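Ferric uptake regulation protein (Helicobacter pylori, PDB 2XIG) acts as a global repressor that probably uses ferrous iron as a cofactor to bind the operators of the genes it switches off. Local coordinates at residues C[11-16]-C[74-79]; C[26-31]-C[65-70]; C[88-91]-C[96-99]; C[100-105]-C[143-148]. The protein carries 2 engineered substitutions. All coordinates share one frame; numbering follows the deposited sequence.

Contact 1: residues C[11-16]-C[74-79]; sequences LERLRM and ENFISV. Engineered in segment 74-79: S78 (natural residue Cys).
F76 pushes its ring against one side of helix 7-20, where L14 and R13 meet it in different ways. With chi1 at 178° and chi2 at 58°, L14 lays CD1 over one face of the ring, 4.2 Å from the F76 centroid, as a CH-pi contact. The far rim of the ring presses on the helix backbone itself, with F76 CZ 3.6 Å from L14 CA. A flat, apolar phenylalanine suits this place because it can lie close to main chain and leucine branch together. R13 runs past the ring in the opposite direction, its guanidinium plane turned only 11° from that of the ring, and NH1 meets F76 CE1 obliquely at 3.5 Å. A bend at chi3 turns its tip toward two waters. One joins R13 NH2 to N75 O; the other is 2.9 Å from R13 NH1, donates to E74 O, and lies above the centre of the ring face opposite L14. The long arginine thus reaches carbonyls that the helix end leaves without helical partners, while its NE is held by a salt bridge to E5. N75 has positive phi, a conformation asparagine adopts more readily than most residues. It is the C-prime residue of a Schellman motif, F76 N bonding to L71 O and N75 N to E72 O, which ends helix 61-73 before the first wing strand of a winged-helix domain.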
# COMPACT_ATOMS: atom_id res chain seq x y z
N LEU C 11 -23.41 26.73 16.15
CA LEU C 11 -24.20 25.90 17.05
C LEU C 11 -25.71 26.17 16.94
O LEU C 11 -26.52 25.28 17.15
CB LEU C 11 -23.73 26.05 18.49
CG LEU C 11 -22.34 25.46 18.74
CD1 LEU C 11 -21.91 25.68 20.17
CD2 LEU C 11 -22.29 23.96 18.39
N GLU C 12 -26.10 27.41 16.63
CA GLU C 12 -27.52 27.69 16.44
C GLU C 12 -28.03 27.10 15.13
O GLU C 12 -29.13 26.53 15.08
CB GLU C 12 -27.83 29.20 16.52
CG GLU C 12 -29.28 29.57 16.17
CD GLU C 12 -30.33 29.00 17.13
OE1 GLU C 12 -31.52 28.94 16.73
OE2 GLU C 12 -29.98 28.63 18.27
N ARG C 13 -27.24 27.23 14.06
CA ARG C 13 -27.56 26.52 12.82
C ARG C 13 -27.65 25.02 13.07
O ARG C 13 -28.47 24.32 12.48
CB ARG C 13 -26.51 26.80 11.75
CG ARG C 13 -26.53 28.22 11.21
CD ARG C 13 -25.83 28.32 9.85
NE ARG C 13 -24.39 28.07 9.95
CZ ARG C 13 -23.79 26.98 9.50
NH1 ARG C 13 -24.48 26.01 8.91
NH2 ARG C 13 -22.48 26.86 9.63
N LEU C 14 -26.79 24.52 13.96
CA LEU C 14 -26.83 23.11 14.31
C LEU C 14 -28.15 22.76 14.99
O LEU C 14 -28.81 21.79 14.61
CB LEU C 14 -25.66 22.74 15.22
CG LEU C 14 -25.65 21.27 15.67
CD1 LEU C 14 -25.61 20.35 14.46
CD2 LEU C 14 -24.47 21.00 16.59
N ARG C 15 -28.53 23.55 15.99
CA ARG C 15 -29.79 23.35 16.70
C ARG C 15 -30.97 23.35 15.73
O ARG C 15 -31.87 22.53 15.83
CB ARG C 15 -29.99 24.43 17.76
CG ARG C 15 -31.15 24.16 18.73
CD ARG C 15 -31.47 25.39 19.58
NE ARG C 15 -32.00 26.47 18.76
CZ ARG C 15 -33.28 26.57 18.41
NH1 ARG C 15 -34.16 25.66 18.81
NH2 ARG C 15 -33.68 27.59 17.66
N MET C 16 -30.95 24.29 14.79
CA MET C 16 -32.02 24.37 13.81
C MET C 16 -32.05 23.15 12.89
O MET C 16 -33.12 22.67 12.52
CB MET C 16 -31.91 25.66 13.00
CG MET C 16 -32.23 26.89 13.84
SD MET C 16 -33.95 26.90 14.39
CE MET C 16 -34.78 27.37 12.87
N GLU C 74 -24.25 17.23 6.63
CA GLU C 74 -24.93 18.53 6.68
C GLU C 74 -23.97 19.73 6.57
O GLU C 74 -24.35 20.87 6.82
CB GLU C 74 -25.75 18.65 7.96
CG GLU C 74 -26.88 17.61 8.09
CD GLU C 74 -27.90 17.71 6.97
OE1 GLU C 74 -28.24 18.84 6.57
OE2 GLU C 74 -28.36 16.65 6.50
N ASN C 75 -22.72 19.46 6.21
CA ASN C 75 -21.74 20.50 5.90
C ASN C 75 -21.30 21.39 7.07
O ASN C 75 -20.92 22.54 6.86
CB ASN C 75 -22.21 21.35 4.72
CG ASN C 75 -22.32 20.55 3.43
OD1 ASN C 75 -21.96 19.37 3.38
ND2 ASN C 75 -22.83 21.18 2.39
N PHE C 76 -21.36 20.87 8.29
CA PHE C 76 -20.83 21.59 9.44
C PHE C 76 -19.32 21.38 9.56
O PHE C 76 -18.61 22.19 10.17
CB PHE C 76 -21.54 21.18 10.73
CG PHE C 76 -22.94 21.71 10.84
CD1 PHE C 76 -23.17 23.02 11.23
CD2 PHE C 76 -24.03 20.90 10.54
CE1 PHE C 76 -24.47 23.51 11.32
CE2 PHE C 76 -25.32 21.39 10.63
CZ PHE C 76 -25.54 22.70 11.02
N ILE C 77 -18.85 20.27 9.01
CA ILE C 77 -17.43 19.92 9.04
C ILE C 77 -17.01 19.36 7.68
O ILE C 77 -17.87 18.94 6.90
CB ILE C 77 -17.11 18.90 10.16
CG1 ILE C 77 -17.77 17.54 9.88
CG2 ILE C 77 -17.56 19.43 11.52
CD1 ILE C 77 -17.52 16.48 10.95
N SER C 78 -15.71 19.38 7.41
CA SER C 78 -15.14 18.83 6.19
C SER C 78 -14.22 17.67 6.56
O SER C 78 -13.58 17.69 7.61
CB SER C 78 -14.29 19.88 5.46
OG SER C 78 -14.93 21.15 5.47
N VAL C 79 -14.15 16.68 5.67
CA VAL C 79 -13.26 15.53 5.85
C VAL C 79 -12.13 15.50 4.81
O VAL C 79 -12.34 15.85 3.64
CB VAL C 79 -14.05 14.18 5.84
CG1 VAL C 79 -14.68 13.94 4.47
CG2 VAL C 79 -13.15 13.01 6.23
O HOH W 1 -20.61 25.08 7.99
O HOH W 2 -23.81 23.57 7.59

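Contact 2: residues C[26-31]-C[65-70]; sequences SKQREE and YRILNF
S26 OG takes the backbone N-H of R29 at 3.0 Å in a fairly straight bond (157°), the N-cap of helix 27-38, and so sets the first turn from which R29 and Q28 reach I67. Serine is apt here, since its short hydroxyl can bend back to an amide of the first turn that has no helical carbonyl to bond. The same oxygen lies over one face of the R29 guanidinium, toward its rim. I67 reaches across to the other helix: CG1, anti to its carbonyl carbon (chi1 -73°), brings CD1 to 3.6 Å from Q28 CG and 3.8 Å from R29 CA. The extended Q28 chain crosses this methyl at a slant, CG, CD and OE1 all against it, while OE1 is also hydrogen-bonded to S63 OG. The second branch, I67 CG2, rests 4.1 Å from R29 CG. Isoleucine can therefore put CD1 against both residues and add CG2 against the R29 methylenes. R29 serves twice, its methylenes giving an apolar wall while NH1 bonds to K24 O; its approach to the F70 ring is long and at most weakly attractive. Around this pair, helix 7-20 lends L14 and I18 to R29 and S17 and I18 to F70, while P45 and I48 of helix 45-52 pack on L68, placing helix 61-73 between its neighbours in the helical part of the DNA-binding domain.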
# COMPACT_ATOMS: atom_id res chain seq x y z
N SER C 26 -28.02 17.33 21.65
CA SER C 26 -27.13 16.72 22.62
C SER C 26 -25.93 17.61 22.82
O SER C 26 -25.41 18.20 21.86
CB SER C 26 -26.68 15.32 22.16
OG SER C 26 -25.60 15.39 21.25
N LYS C 27 -25.50 17.74 24.07
CA LYS C 27 -24.30 18.50 24.37
C LYS C 27 -23.07 17.86 23.70
O LYS C 27 -22.17 18.55 23.25
CB LYS C 27 -24.10 18.62 25.88
CG LYS C 27 -25.03 19.64 26.54
N GLN C 28 -23.05 16.53 23.60
CA GLN C 28 -21.92 15.85 22.97
C GLN C 28 -21.73 16.26 21.51
O GLN C 28 -20.61 16.50 21.06
CB GLN C 28 -22.05 14.33 23.06
CG GLN C 28 -20.95 13.59 22.32
CD GLN C 28 -21.03 12.08 22.50
OE1 GLN C 28 -20.42 11.32 21.75
NE2 GLN C 28 -21.79 11.65 23.49
N ARG C 29 -22.82 16.34 20.77
CA ARG C 29 -22.74 16.75 19.38
C ARG C 29 -22.21 18.19 19.26
O ARG C 29 -21.41 18.50 18.38
CB ARG C 29 -24.10 16.61 18.70
CG ARG C 29 -24.12 17.06 17.25
CD ARG C 29 -25.52 17.02 16.66
NE ARG C 29 -26.12 15.69 16.66
CZ ARG C 29 -27.16 15.32 17.40
NH1 ARG C 29 -27.74 16.18 18.23
NH2 ARG C 29 -27.63 14.09 17.31
N GLU C 30 -22.67 19.06 20.16
CA GLU C 30 -22.17 20.43 20.22
C GLU C 30 -20.68 20.43 20.62
O GLU C 30 -19.91 21.25 20.14
CB GLU C 30 -22.99 21.28 21.21
CG GLU C 30 -24.47 21.40 20.86
CD GLU C 30 -25.26 22.25 21.85
OE1 GLU C 30 -26.38 22.68 21.49
OE2 GLU C 30 -24.78 22.49 22.98
N GLU C 31 -20.29 19.50 21.48
CA GLU C 31 -18.90 19.42 21.90
C GLU C 31 -17.97 19.03 20.75
O GLU C 31 -16.86 19.55 20.63
CB GLU C 31 -18.74 18.46 23.08
CG GLU C 31 -17.42 18.63 23.83
CD GLU C 31 -17.19 20.06 24.28
OE1 GLU C 31 -18.18 20.75 24.61
OE2 GLU C 31 -16.02 20.51 24.32
N TYR C 65 -18.31 8.73 15.76
CA TYR C 65 -18.44 8.48 14.33
C TYR C 65 -19.81 8.86 13.82
O TYR C 65 -19.93 9.54 12.79
CB TYR C 65 -18.15 7.01 13.98
CG TYR C 65 -16.71 6.76 13.61
CD1 TYR C 65 -16.30 6.73 12.28
CD2 TYR C 65 -15.74 6.58 14.59
CE1 TYR C 65 -14.97 6.51 11.94
CE2 TYR C 65 -14.42 6.37 14.26
CZ TYR C 65 -14.04 6.33 12.94
OH TYR C 65 -12.72 6.11 12.63
N ARG C 66 -20.85 8.42 14.52
CA ARG C 66 -22.22 8.75 14.14
C ARG C 66 -22.43 10.27 14.05
O ARG C 66 -22.99 10.77 13.08
CB ARG C 66 -23.21 8.14 15.14
CG ARG C 66 -24.66 8.45 14.83
CD ARG C 66 -25.59 7.78 15.85
NE ARG C 66 -25.17 6.41 16.08
CZ ARG C 66 -24.75 5.93 17.25
NH1 ARG C 66 -24.74 6.70 18.33
NH2 ARG C 66 -24.37 4.67 17.34
N ILE C 67 -21.96 10.99 15.07
CA ILE C 67 -22.00 12.45 15.07
C ILE C 67 -21.23 13.05 13.89
O ILE C 67 -21.73 13.96 13.22
CB ILE C 67 -21.43 13.01 16.40
CG1 ILE C 67 -22.43 12.78 17.54
CG2 ILE C 67 -21.08 14.49 16.25
CD1 ILE C 67 -21.88 13.12 18.90
N LEU C 68 -20.02 12.54 13.64
CA LEU C 68 -19.19 13.03 12.55
C LEU C 68 -19.87 12.83 11.20
O LEU C 68 -19.83 13.71 10.34
CB LEU C 68 -17.81 12.34 12.56
CG LEU C 68 -16.87 12.79 13.68
CD1 LEU C 68 -15.60 11.94 13.72
CD2 LEU C 68 -16.51 14.26 13.54
N ASN C 69 -20.50 11.68 11.02
CA ASN C 69 -21.20 11.41 9.77
C ASN C 69 -22.34 12.39 9.51
O ASN C 69 -22.52 12.86 8.39
CB ASN C 69 -21.71 9.97 9.73
CG ASN C 69 -20.58 8.95 9.58
OD1 ASN C 69 -19.58 9.22 8.92
ND2 ASN C 69 -20.75 7.78 10.18
N PHE C 70 -23.11 12.70 10.54
CA PHE C 70 -24.18 13.69 10.42
C PHE C 70 -23.64 15.08 10.10
O PHE C 70 -24.08 15.75 9.15
CB PHE C 70 -25.01 13.77 11.70
CG PHE C 70 -26.05 14.86 11.67
CD1 PHE C 70 -25.78 16.12 12.18
CD2 PHE C 70 -27.29 14.64 11.08
CE1 PHE C 70 -26.73 17.13 12.14
CE2 PHE C 70 -28.25 15.65 11.03
CZ PHE C 70 -27.96 16.89 11.56

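Contact 3: residues C[88-91]-C[96-99]. With ZN (zinc ion), chain L; ZN (zinc ion), chain N.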
# COMPACT_ATOMS: atom_id res chain seq x y z
N ARG C 88 -9.46 12.63 8.43
CA ARG C 88 -9.28 13.68 9.41
C ARG C 88 -10.28 14.81 9.15
O ARG C 88 -10.66 15.05 8.01
CB ARG C 88 -7.83 14.18 9.43
CG ARG C 88 -6.90 13.18 10.11
CD ARG C 88 -5.50 13.70 10.33
NE ARG C 88 -4.97 13.26 11.61
CZ ARG C 88 -4.62 12.00 11.89
NH1 ARG C 88 -4.76 11.06 10.97
NH2 ARG C 88 -4.15 11.68 13.08
N TYR C 89 -10.69 15.47 10.21
CA TYR C 89 -11.83 16.39 10.14
C TYR C 89 -11.48 17.81 10.55
O TYR C 89 -10.58 18.04 11.36
CB TYR C 89 -12.97 15.88 11.04
CG TYR C 89 -13.62 14.60 10.54
CD1 TYR C 89 -14.77 14.66 9.77
CD2 TYR C 89 -13.09 13.35 10.84
CE1 TYR C 89 -15.38 13.50 9.31
CE2 TYR C 89 -13.68 12.19 10.37
CZ TYR C 89 -14.83 12.28 9.61
OH TYR C 89 -15.43 11.14 9.15
N GLU C 90 -12.23 18.76 10.01
CA GLU C 90 -12.04 20.15 10.38
C GLU C 90 -13.37 20.88 10.24
O GLU C 90 -14.28 20.43 9.54
CB GLU C 90 -11.00 20.80 9.48
CG GLU C 90 -11.34 20.69 8.00
CD GLU C 90 -10.28 21.34 7.12
OE1 GLU C 90 -9.77 22.41 7.50
OE2 GLU C 90 -9.97 20.76 6.05
N ILE C 91 -13.46 22.01 10.92
CA ILE C 91 -14.67 22.82 10.86
C ILE C 91 -14.82 23.36 9.44
O ILE C 91 -13.84 23.71 8.79
CB ILE C 91 -14.58 23.96 11.91
CG1 ILE C 91 -15.96 24.55 12.22
CG2 ILE C 91 -13.56 25.01 11.49
CD1 ILE C 91 -16.89 23.60 12.96
N HIS C 96 -11.54 28.62 1.64
CA HIS C 96 -11.16 27.48 0.81
C HIS C 96 -9.66 27.25 0.84
O HIS C 96 -8.88 28.17 0.71
CB HIS C 96 -11.54 27.67 -0.65
CG HIS C 96 -10.92 26.65 -1.55
ND1 HIS C 96 -11.39 25.36 -1.63
CD2 HIS C 96 -9.82 26.70 -2.34
CE1 HIS C 96 -10.63 24.66 -2.45
NE2 HIS C 96 -9.66 25.45 -2.89
N HIS C 97 -9.26 25.99 0.99
CA HIS C 97 -7.85 25.67 0.90
C HIS C 97 -7.68 24.22 0.48
O HIS C 97 -8.59 23.40 0.60
CB HIS C 97 -7.18 25.85 2.26
CG HIS C 97 -7.77 24.99 3.32
ND1 HIS C 97 -8.86 25.38 4.07
CD2 HIS C 97 -7.45 23.75 3.75
CE1 HIS C 97 -9.18 24.42 4.91
NE2 HIS C 97 -8.34 23.42 4.73
N ASP C 98 -6.50 23.94 -0.03
CA ASP C 98 -6.14 22.59 -0.44
C ASP C 98 -5.11 22.07 0.54
O ASP C 98 -4.79 22.76 1.50
CB ASP C 98 -5.62 22.66 -1.84
CG ASP C 98 -6.61 23.33 -2.77
OD1 ASP C 98 -7.67 22.74 -3.00
OD2 ASP C 98 -6.33 24.45 -3.25
N HIS C 99 -4.60 20.87 0.31
CA HIS C 99 -3.81 20.24 1.36
C HIS C 99 -2.50 19.63 0.91
O HIS C 99 -2.43 18.96 -0.12
CB HIS C 99 -4.62 19.15 2.05
CG HIS C 99 -5.85 19.66 2.72
ND1 HIS C 99 -7.08 19.69 2.10
CD2 HIS C 99 -6.04 20.18 3.96
CE1 HIS C 99 -7.98 20.18 2.93
NE2 HIS C 99 -7.38 20.48 4.06
ZN ZN L . -8.13 21.56 5.70
ZN ZN N . -8.15 24.86 -4.29
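This is the zinc site between the wing of the DNA-binding domain and the start of the dimerization region, characteristic of Fur-family repressors. E90 on wing strand 86-91 faces H97 and H99, and H42 completes the site. The backbones stay well apart; the ion spans the gap. E90 is extended beyond CG, and chi1 of 56° places CG between the backbone N and the carbonyl carbon, aiming the carboxylate across the gap at H97 and H99. It chelates unevenly, OE2 at 2.0 Å from the zinc ion and OE1 at 2.6 Å; OE1 is also hydrogen-bonded to K94 NZ, which may draw charge from this longer arm. H97 NE2 and H99 NE2 come from the opposite direction, each 2.1 Å from the same ion, and each presents its ring edge to an E90 oxygen. The carboxylate is turned 56° from the H97 ring and 60° from that of H99. H97 ND1 is hydrogen-bonded to E95 O, which fixes the rotation of the ring and leaves NE2 for the metal. Histidine suits such a place because one nitrogen can bind metal while the other is held by the protein. The oxygens and ring nitrogens of the site crowd together because they share the ion, not through bonds to one another. H96 and D98 point instead to a second zinc ion, bound with E117 and H134 at a site that probably takes iron in the working protein, as in related proteins: H96 NE2 lies 2.1 Å from it, and D98 chelates it with OD2 at 2.1 Å and OD1 at 2.5 Å.

Contact 4: residues C[100-105]-C[143-148]; sequences IICLHC and KECQES. With ZN (zinc ion), chain M.
K143 and E144 open the short, weakly bonded helix that carries C145 to the sulfurs of C102 and C105. E144 turns its carboxylate to K107 in a salt bridge, tying this helix to the chain just beyond the CxxC pair. C145 comes next and makes the contact. Its SG is anti to its carbonyl carbon (chi1 -70°) and points into the site, 2.4 Å from the zinc ion. C102 SG lies 2.4 Å and C105 SG 2.3 Å from the same ion, and C142, just ahead of K143, supplies the fourth sulfur. The sulfur of C145 also touches C105 CB at 3.4 Å and the rim of H104, meeting CD2 in the ring plane at 3.4 Å, an edge-on sulfur-aromatic contact. The H104 ring also packs edge-to-face with W141 of the fourth subunit, and C145 O is hydrogen-bonded to K130 of the second. Farther along, E147 reaches back to K143 in a long salt bridge, its OE2 3.8 Å from K143 NZ. Small, polarisable cysteine suits a place where four residues converge on one ion. C102 SG is gripped further by two backbone amides of the CxxC turn, H104 N at 3.4 Å and C105 N at 3.5 Å, the latter nearly straight (170°). Four cysteine sulfurs round one zinc would leave a net negative charge, which these N-H donors probably ease; the coordination is of the kind found in structural zinc sites, here joining strand 98-102 to the C-terminal helix.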
# COMPACT_ATOMS: atom_id res chain seq x y z
N ILE C 100 -1.48 19.86 1.72
CA ILE C 100 -0.21 19.17 1.61
C ILE C 100 -0.15 18.17 2.77
O ILE C 100 -0.50 18.50 3.90
CB ILE C 100 0.95 20.18 1.72
CG1 ILE C 100 1.04 21.01 0.44
CG2 ILE C 100 2.28 19.49 2.00
CD1 ILE C 100 1.72 22.36 0.60
N ILE C 101 0.27 16.94 2.50
CA ILE C 101 0.30 15.90 3.53
C ILE C 101 1.65 15.20 3.49
O ILE C 101 2.08 14.74 2.44
CB ILE C 101 -0.80 14.83 3.31
CG1 ILE C 101 -2.18 15.47 3.20
CG2 ILE C 101 -0.76 13.77 4.41
CD1 ILE C 101 -2.63 15.67 1.77
N CYS C 102 2.33 15.14 4.63
CA CYS C 102 3.63 14.50 4.71
C CYS C 102 3.47 12.99 4.80
O CYS C 102 2.79 12.49 5.69
CB CYS C 102 4.43 15.01 5.91
SG CYS C 102 6.04 14.19 6.01
N LEU C 103 4.11 12.27 3.88
CA LEU C 103 4.01 10.82 3.84
C LEU C 103 4.70 10.14 5.01
O LEU C 103 4.46 8.96 5.28
CB LEU C 103 4.61 10.29 2.55
CG LEU C 103 3.79 10.61 1.31
CD1 LEU C 103 4.67 10.57 0.08
CD2 LEU C 103 2.61 9.66 1.17
N HIS C 104 5.58 10.86 5.70
CA HIS C 104 6.36 10.24 6.77
C HIS C 104 5.73 10.46 8.14
O HIS C 104 5.56 9.51 8.91
CB HIS C 104 7.81 10.72 6.75
CG HIS C 104 8.70 10.00 7.72
ND1 HIS C 104 8.91 8.64 7.66
CD2 HIS C 104 9.42 10.45 8.78
CE1 HIS C 104 9.72 8.28 8.64
NE2 HIS C 104 10.05 9.36 9.33
N CYS C 105 5.35 11.70 8.44
CA CYS C 105 4.83 12.03 9.77
C CYS C 105 3.33 12.33 9.78
O CYS C 105 2.74 12.49 10.85
CB CYS C 105 5.62 13.19 10.37
SG CYS C 105 5.17 14.84 9.70
N LYS C 143 9.51 19.52 5.75
CA LYS C 143 10.77 20.08 6.21
C LYS C 143 11.30 19.34 7.43
O LYS C 143 12.48 18.99 7.49
CB LYS C 143 10.58 21.56 6.54
CG LYS C 143 11.85 22.26 6.97
CD LYS C 143 11.57 23.72 7.30
CE LYS C 143 12.85 24.46 7.67
NZ LYS C 143 13.50 23.86 8.87
N GLU C 144 10.43 19.09 8.41
CA GLU C 144 10.87 18.53 9.68
C GLU C 144 11.38 17.09 9.55
O GLU C 144 12.36 16.71 10.20
CB GLU C 144 9.76 18.61 10.73
CG GLU C 144 9.53 20.02 11.30
CD GLU C 144 8.97 21.00 10.28
OE1 GLU C 144 8.14 20.59 9.44
OE2 GLU C 144 9.35 22.19 10.31
N CYS C 145 10.73 16.29 8.70
CA CYS C 145 11.16 14.91 8.47
C CYS C 145 12.42 14.79 7.63
O CYS C 145 13.16 13.81 7.74
CB CYS C 145 10.03 14.08 7.84
SG CYS C 145 8.66 13.78 8.95
N GLN C 146 12.67 15.79 6.79
CA GLN C 146 13.88 15.79 5.97
C GLN C 146 15.11 16.14 6.80
O GLN C 146 16.24 15.89 6.38
CB GLN C 146 13.77 16.77 4.80
CG GLN C 146 12.93 16.27 3.61
CD GLN C 146 12.89 17.27 2.47
OE1 GLN C 146 11.99 18.10 2.40
NE2 GLN C 146 13.88 17.20 1.59
N GLU C 147 14.90 16.72 7.97
CA GLU C 147 16.04 17.11 8.81
C GLU C 147 16.91 15.90 9.13
O GLU C 147 16.41 14.84 9.50
CB GLU C 147 15.57 17.79 10.10
CG GLU C 147 15.11 19.23 9.91
CD GLU C 147 16.22 20.14 9.43
OE1 GLU C 147 17.37 20.01 9.92
OE2 GLU C 147 15.96 21.00 8.55
N SER C 148 18.22 16.06 8.95
CA SER C 148 19.16 15.00 9.28
C SER C 148 19.32 14.92 10.79
O SER C 148 19.26 15.93 11.48
CB SER C 148 20.51 15.26 8.63
OG SER C 148 21.52 14.45 9.22
ZN ZN M . 6.83 15.04 8.08

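Contacts 1 and 2 lie about 10 Å apart between centres and touch, L14 packing on both R29 and F70; along the chain contact 2 falls between the two halves of contact 1. Together they assemble helices 7-20, 27-38 and 61-73. Contact 3, about 15 Å from contact 1 centre to centre, shares the two-stranded wing with it, the backbone N of engineered S78 probably bonding to E90 O. Strand 98-102 then runs from contact 3 into contact 4, their centres about 19 Å apart, whereas those of contacts 1 and 4 are about 33 Å apart. Metal at contact 3 thus sits between the DNA-binding and dimerization parts, where it could influence their relative placement.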